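Local coordinates for alpha-11 giardin (Giardia intestinalis, PDB 2II2), which binds calcium as an unusual member of the annexin family and probably takes part in the parasite's attachment and in organising its cytoskeleton, at residues Arg95-Val100 and Tyr140-Ala145; Glu176-Leu181 and Arg220-Ala225. All blocks are in the same frame, centred on the assembly; numbering follows the deposited sequence.

Contact 1: residues Arg95-Val100 and Tyr140-Ala145; sequences RAIHDV and YLCHLA
His98 and Leu141 meet with their side chains crossing at about a right angle, the imidazole of helix 94-102 reaching over to the leucine of helix 137-147. NE2 and CE1 of the ring meet Leu141, while its CD2/NE2 side meets Cys142. Leu141 CB lies obliquely to the ring, 3.7 Å from His98 NE2, while the CD1 branch, nearest to CE1, bends over the ring: Leu141 CD1 sits 4.3 Å from the centroid of the His98 imidazole and 29° off its normal, an off-centre CH-pi contact. The first torsion of His98 (chi1 -73°) sets CG opposite the carbonyl carbon, and from there the ring extends across the gap although its CB does not aim at the neighbour.

Cys142 SG touches both Ile97 and His98. It stands 3.8 Å from His98 CD2, again obliquely to the ring, and 3.6 Å from Ile97 CG2, the methyl branch turned to this side. The two short helix segments run roughly parallel, at 27°, with their axes approaching to 9.8 Å, and belong to the all-helical annexin fold. Ile97 also touches Ala87 of helix 76-89, and Leu141 touches Val179 of helix 175-184.

All four touching residues are buried, and the buried NE2 of His98 is satisfied by a hydrogen bond to Ala138 O, about one turn before Leu141 and Cys142. The histidine therefore joins the helices twice, by apolar packing along the ring and by a polar tie at NE2, which implies that the bond to the carbonyl helps to fix the rotation of the ring.

Contact 2: residues Glu176-Leu181 and Arg220-Ala225; sequences EAVVRL and RGLCIA
The first torsions of Val178, Val179 and Leu222 together decide which methyls meet. In both valines CG1 is anti to the backbone N (chi1 170° and 171°), but the two residues use different branches: Val178 presents CG1 and Val179 presents CG2, the one anti to its carbonyl carbon. Leu222 answers with CG placed opposite its own carbonyl carbon, and the chain then carries CD2 toward the valines, although the side chain does not set out toward them. This is helix-to-helix packing within the all-helical annexin fold, between helix 175-184 and helix 216-230.

A single methyl group makes the whole apolar contact on the leucine side. Leu222 CD2 lies 3.8 Å from Val179 CG2 and 4.1 Å from Val178 CG1, in touch with two consecutive residues of the facing helix. Each valine crosses the leucine side chain at about a right angle. The nearest CA atoms, those of Val179 and Leu222, are 7.3 Å apart, and the segments bury just 89 Å² between them because one leucine methyl makes the contact.

Neighbouring helices complete the packing round these three buried residues. Val179 also rests on Leu141 and Leu144 of helix 137-147, Val178 on Asn166 of helix 156-169, and Leu222 on Ile209 of helix 205-212.

Helix 175-184 has a different character where Glu176 and Arg180 are partly exposed, one turn apart. Both side chains leave the backbone with CG anti to N, and Arg180 also pairs with Glu148. Arg180 NH2 donates to Glu176 OE2 over 2.9 Å in a salt bridge, with an N-H...O angle of 157°; Glu176 OE2 accepts the bond through its anti lone pair, near the guanidinium plane.

Overall arrangement
Contact 1 is complete before the first segment of contact 2 begins, and their centres lie 10 Å apart. Four separate helices supply the segments, 94-102 and 137-147 for the first, 175-184 and 216-230 for the second, yet the two sites touch directly. Arg220 joins them through a salt bridge from NH2 to Asp99 OD1, 2.7 Å long, while Gly221, with no side chain, packs directly against His98 and Leu141. Asp99 has a second partner in Arg258 of helix 249-263. The contacts thus form one continuous stretch of the helical interior, away from the calcium-binding residues Ile60 and Glu66.

Contact 1: residues Arg95-Val100 and Tyr140-Ala145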
loop_
_atom_site.group_PDB
_atom_site.type_symbol
_atom_site.label_atom_id
_atom_site.label_comp_id
_atom_site.label_asym_id
_atom_site.label_seq_id
_atom_site.Cartn_x
_atom_site.Cartn_y
_atom_site.Cartn_z
ATOM N N ARG A 95 -8.033 2.544 4.194
ATOM C CA ARG A 95 -6.569 2.462 4.202
ATOM C C ARG A 95 -6.098 1.517 3.080
ATOM O O ARG A 95 -5.159 1.823 2.353
ATOM C CB ARG A 95 -6.035 1.982 5.543
ATOM C CG ARG A 95 -6.247 2.949 6.677
ATOM C CD ARG A 95 -5.521 2.459 7.916
ATOM N NE ARG A 95 -5.539 3.450 8.981
ATOM C CZ ARG A 95 -6.572 3.676 9.793
ATOM N NH1 ARG A 95 -7.684 2.954 9.697
ATOM N NH2 ARG A 95 -6.495 4.620 10.730
ATOM N N ALA A 96 -6.778 0.373 2.970
ATOM C CA ALA A 96 -6.400 -0.646 1.994
ATOM C C ALA A 96 -6.721 -0.191 0.563
ATOM O O ALA A 96 -5.928 -0.392 -0.369
ATOM C CB ALA A 96 -7.085 -1.967 2.290
ATOM N N ILE A 97 -7.899 0.417 0.361
ATOM C CA ILE A 97 -8.234 0.912 -0.982
ATOM C C ILE A 97 -7.231 1.981 -1.419
ATOM O O ILE A 97 -6.743 1.967 -2.553
ATOM C CB ILE A 97 -9.688 1.474 -1.038
ATOM C CG1 ILE A 97 -10.706 0.400 -0.611
ATOM C CG2 ILE A 97 -9.975 1.970 -2.441
ATOM C CD1 ILE A 97 -12.083 0.964 -0.251
ATOM N N HIS A 98 -6.918 2.896 -0.516
ATOM C CA HIS A 98 -5.973 3.951 -0.807
ATOM C C HIS A 98 -4.612 3.407 -1.192
ATOM O O HIS A 98 -3.983 3.865 -2.152
ATOM C CB HIS A 98 -5.822 4.882 0.397
ATOM C CG HIS A 98 -6.997 5.767 0.617
ATOM N ND1 HIS A 98 -7.172 6.455 1.794
ATOM C CD2 HIS A 98 -8.062 6.063 -0.164
ATOM C CE1 HIS A 98 -8.299 7.139 1.726
ATOM N NE2 HIS A 98 -8.845 6.940 0.536
ATOM N N ASP A 99 -4.127 2.430 -0.430
ATOM C CA ASP A 99 -2.815 1.844 -0.750
ATOM C C ASP A 99 -2.790 1.380 -2.217
ATOM O O ASP A 99 -1.822 1.588 -2.974
ATOM C CB ASP A 99 -2.496 0.645 0.160
ATOM C CG ASP A 99 -2.223 1.035 1.599
ATOM O OD1 ASP A 99 -2.065 2.232 1.879
ATOM O OD2 ASP A 99 -2.163 0.148 2.486
ATOM N N VAL A 100 -3.861 0.718 -2.624
ATOM C CA VAL A 100 -3.957 0.179 -3.957
ATOM C C VAL A 100 -4.085 1.226 -5.051
ATOM O O VAL A 100 -3.402 1.103 -6.059
ATOM C CB VAL A 100 -5.100 -0.844 -4.070
ATOM C CG1 VAL A 100 -5.378 -1.215 -5.526
ATOM C CG2 VAL A 100 -4.755 -2.077 -3.251
ATOM N N TYR A 140 -13.451 10.832 -1.875
ATOM C CA TYR A 140 -13.002 11.510 -3.069
ATOM C C TYR A 140 -11.683 10.955 -3.577
ATOM O O TYR A 140 -11.484 10.847 -4.782
ATOM C CB TYR A 140 -12.901 13.035 -2.893
ATOM C CG TYR A 140 -14.236 13.692 -3.028
ATOM C CD1 TYR A 140 -14.980 14.040 -1.908
ATOM C CD2 TYR A 140 -14.775 13.937 -4.280
ATOM C CE1 TYR A 140 -16.242 14.621 -2.025
ATOM C CE2 TYR A 140 -16.049 14.525 -4.413
ATOM C CZ TYR A 140 -16.760 14.860 -3.275
ATOM O OH TYR A 140 -18.011 15.424 -3.404
ATOM N N LEU A 141 -10.754 10.597 -2.689
ATOM C CA LEU A 141 -9.476 10.021 -3.131
ATOM C C LEU A 141 -9.726 8.757 -3.933
ATOM O O LEU A 141 -9.070 8.542 -4.954
ATOM C CB LEU A 141 -8.594 9.717 -1.932
ATOM C CG LEU A 141 -7.885 10.929 -1.328
ATOM C CD1 LEU A 141 -7.472 10.649 0.119
ATOM C CD2 LEU A 141 -6.675 11.297 -2.196
ATOM N N CYS A 142 -10.659 7.922 -3.463
ATOM C CA CYS A 142 -10.921 6.658 -4.160
ATOM C C CYS A 142 -11.388 6.910 -5.591
ATOM O O CYS A 142 -10.846 6.357 -6.568
ATOM C CB CYS A 142 -11.945 5.799 -3.439
ATOM S SG CYS A 142 -11.371 5.204 -1.828
ATOM N N HIS A 143 -12.413 7.747 -5.721
ATOM C CA HIS A 143 -13.012 7.992 -7.029
ATOM C C HIS A 143 -12.067 8.748 -7.965
ATOM O O HIS A 143 -11.898 8.398 -9.140
ATOM C CB HIS A 143 -14.299 8.808 -6.886
ATOM C CG HIS A 143 -15.458 8.035 -6.343
ATOM N ND1 HIS A 143 -16.553 7.717 -7.118
ATOM C CD2 HIS A 143 -15.716 7.557 -5.100
ATOM C CE1 HIS A 143 -17.441 7.083 -6.365
ATOM N NE2 HIS A 143 -16.963 6.976 -5.137
ATOM N N LEU A 144 -11.492 9.840 -7.469
ATOM C CA LEU A 144 -10.683 10.680 -8.352
ATOM C C LEU A 144 -9.375 10.003 -8.751
ATOM O O LEU A 144 -8.890 10.202 -9.863
ATOM C CB LEU A 144 -10.442 12.090 -7.792
ATOM C CG LEU A 144 -11.711 12.924 -7.579
ATOM C CD1 LEU A 144 -11.346 14.325 -7.081
ATOM C CD2 LEU A 144 -12.607 12.988 -8.808
ATOM N N ALA A 145 -8.826 9.164 -7.875
ATOM C CA ALA A 145 -7.615 8.424 -8.218
ATOM C C ALA A 145 -7.791 7.610 -9.495
ATOM O O ALA A 145 -6.869 7.498 -10.303
ATOM C CB ALA A 145 -7.202 7.485 -7.073
#

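Contact 2: residues Glu176-Leu181 and Arg220-Ala225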
loop_
_atom_site.group_PDB
_atom_site.type_symbol
_atom_site.label_atom_id
_atom_site.label_comp_id
_atom_site.label_asym_id
_atom_site.label_seq_id
_atom_site.Cartn_x
_atom_site.Cartn_y
_atom_site.Cartn_z
ATOM N N GLU A 176 -13.131 18.039 -1.867
ATOM C CA GLU A 176 -13.019 17.706 -3.280
ATOM C C GLU A 176 -11.934 18.545 -3.956
ATOM O O GLU A 176 -11.122 18.010 -4.699
ATOM C CB GLU A 176 -14.345 17.887 -3.997
ATOM C CG GLU A 176 -14.244 17.635 -5.487
ATOM C CD GLU A 176 -15.582 17.690 -6.208
ATOM O OE1 GLU A 176 -16.618 17.939 -5.561
ATOM O OE2 GLU A 176 -15.571 17.502 -7.438
ATOM N N ALA A 177 -11.897 19.843 -3.663
ATOM C CA ALA A 177 -10.897 20.718 -4.285
ATOM C C ALA A 177 -9.479 20.286 -3.883
ATOM O O ALA A 177 -8.558 20.327 -4.701
ATOM C CB ALA A 177 -11.155 22.186 -3.937
ATOM N N VAL A 178 -9.290 19.904 -2.611
ATOM C CA VAL A 178 -7.966 19.500 -2.155
ATOM C C VAL A 178 -7.538 18.216 -2.839
ATOM O O VAL A 178 -6.421 18.125 -3.333
ATOM C CB VAL A 178 -7.947 19.349 -0.617
ATOM C CG1 VAL A 178 -6.640 18.688 -0.156
ATOM C CG2 VAL A 178 -8.117 20.703 0.036
ATOM N N VAL A 179 -8.428 17.228 -2.862
ATOM C CA VAL A 179 -8.119 15.961 -3.474
ATOM C C VAL A 179 -7.843 16.172 -4.965
ATOM O O VAL A 179 -6.856 15.643 -5.508
ATOM C CB VAL A 179 -9.262 14.947 -3.262
ATOM C CG1 VAL A 179 -9.004 13.704 -4.097
ATOM C CG2 VAL A 179 -9.348 14.583 -1.806
ATOM N N ARG A 180 -8.697 16.927 -5.658
ATOM C CA ARG A 180 -8.509 17.136 -7.084
ATOM C C ARG A 180 -7.165 17.775 -7.349
ATOM O O ARG A 180 -6.450 17.342 -8.267
ATOM C CB ARG A 180 -9.625 18.002 -7.632
ATOM C CG ARG A 180 -9.556 18.245 -9.094
ATOM C CD ARG A 180 -10.814 18.976 -9.537
ATOM N NE ARG A 180 -12.038 18.265 -9.159
ATOM C CZ ARG A 180 -12.567 17.255 -9.850
ATOM N NH1 ARG A 180 -11.987 16.795 -10.956
ATOM N NH2 ARG A 180 -13.680 16.685 -9.425
ATOM N N LEU A 181 -6.827 18.806 -6.556
ATOM C CA LEU A 181 -5.527 19.468 -6.753
ATOM C C LEU A 181 -4.369 18.486 -6.679
ATOM O O LEU A 181 -3.520 18.426 -7.594
ATOM C CB LEU A 181 -5.359 20.608 -5.764
ATOM C CG LEU A 181 -4.159 21.553 -5.922
ATOM C CD1 LEU A 181 -4.461 22.848 -5.207
ATOM C CD2 LEU A 181 -2.863 20.953 -5.375
ATOM N N ARG A 220 -4.379 10.081 6.551
ATOM C CA ARG A 220 -3.423 9.157 5.975
ATOM C C ARG A 220 -3.540 9.118 4.455
ATOM O O ARG A 220 -2.528 9.136 3.728
ATOM C CB ARG A 220 -3.648 7.760 6.547
ATOM C CG ARG A 220 -2.775 6.648 5.980
ATOM C CD ARG A 220 -3.295 5.344 6.496
ATOM N NE ARG A 220 -2.558 4.151 6.082
ATOM C CZ ARG A 220 -2.710 3.551 4.901
ATOM N NH1 ARG A 220 -3.579 4.018 3.982
ATOM N NH2 ARG A 220 -2.004 2.470 4.604
ATOM N N GLY A 221 -4.771 9.061 3.954
ATOM C CA GLY A 221 -4.944 8.962 2.499
ATOM C C GLY A 221 -4.445 10.210 1.761
ATOM O O GLY A 221 -3.802 10.126 0.701
ATOM N N LEU A 222 -4.764 11.379 2.319
ATOM C CA LEU A 222 -4.279 12.612 1.712
ATOM C C LEU A 222 -2.771 12.675 1.753
ATOM O O LEU A 222 -2.143 13.110 0.804
ATOM C CB LEU A 222 -4.875 13.841 2.431
ATOM C CG LEU A 222 -6.331 14.126 2.099
ATOM C CD1 LEU A 222 -6.871 15.095 3.111
ATOM C CD2 LEU A 222 -6.462 14.695 0.655
ATOM N N CYS A 223 -2.161 12.247 2.862
ATOM C CA CYS A 223 -0.699 12.252 2.919
ATOM C C CYS A 223 -0.083 11.282 1.907
ATOM O O CYS A 223 0.984 11.549 1.375
ATOM C CB CYS A 223 -0.204 11.918 4.321
ATOM S SG CYS A 223 -0.416 13.234 5.521
ATOM N N ILE A 224 -0.720 10.136 1.681
ATOM C CA ILE A 224 -0.211 9.192 0.704
ATOM C C ILE A 224 -0.231 9.818 -0.702
ATOM O O ILE A 224 0.739 9.715 -1.489
ATOM C CB ILE A 224 -0.972 7.855 0.755
ATOM C CG1 ILE A 224 -0.576 7.088 2.013
ATOM C CG2 ILE A 224 -0.707 7.022 -0.488
ATOM C CD1 ILE A 224 -1.448 5.889 2.320
ATOM N N ALA A 225 -1.364 10.429 -1.048
ATOM C CA ALA A 225 -1.475 11.052 -2.373
ATOM C C ALA A 225 -0.461 12.183 -2.555
ATOM O O ALA A 225 0.193 12.309 -3.606
ATOM C CB ALA A 225 -2.875 11.530 -2.629
#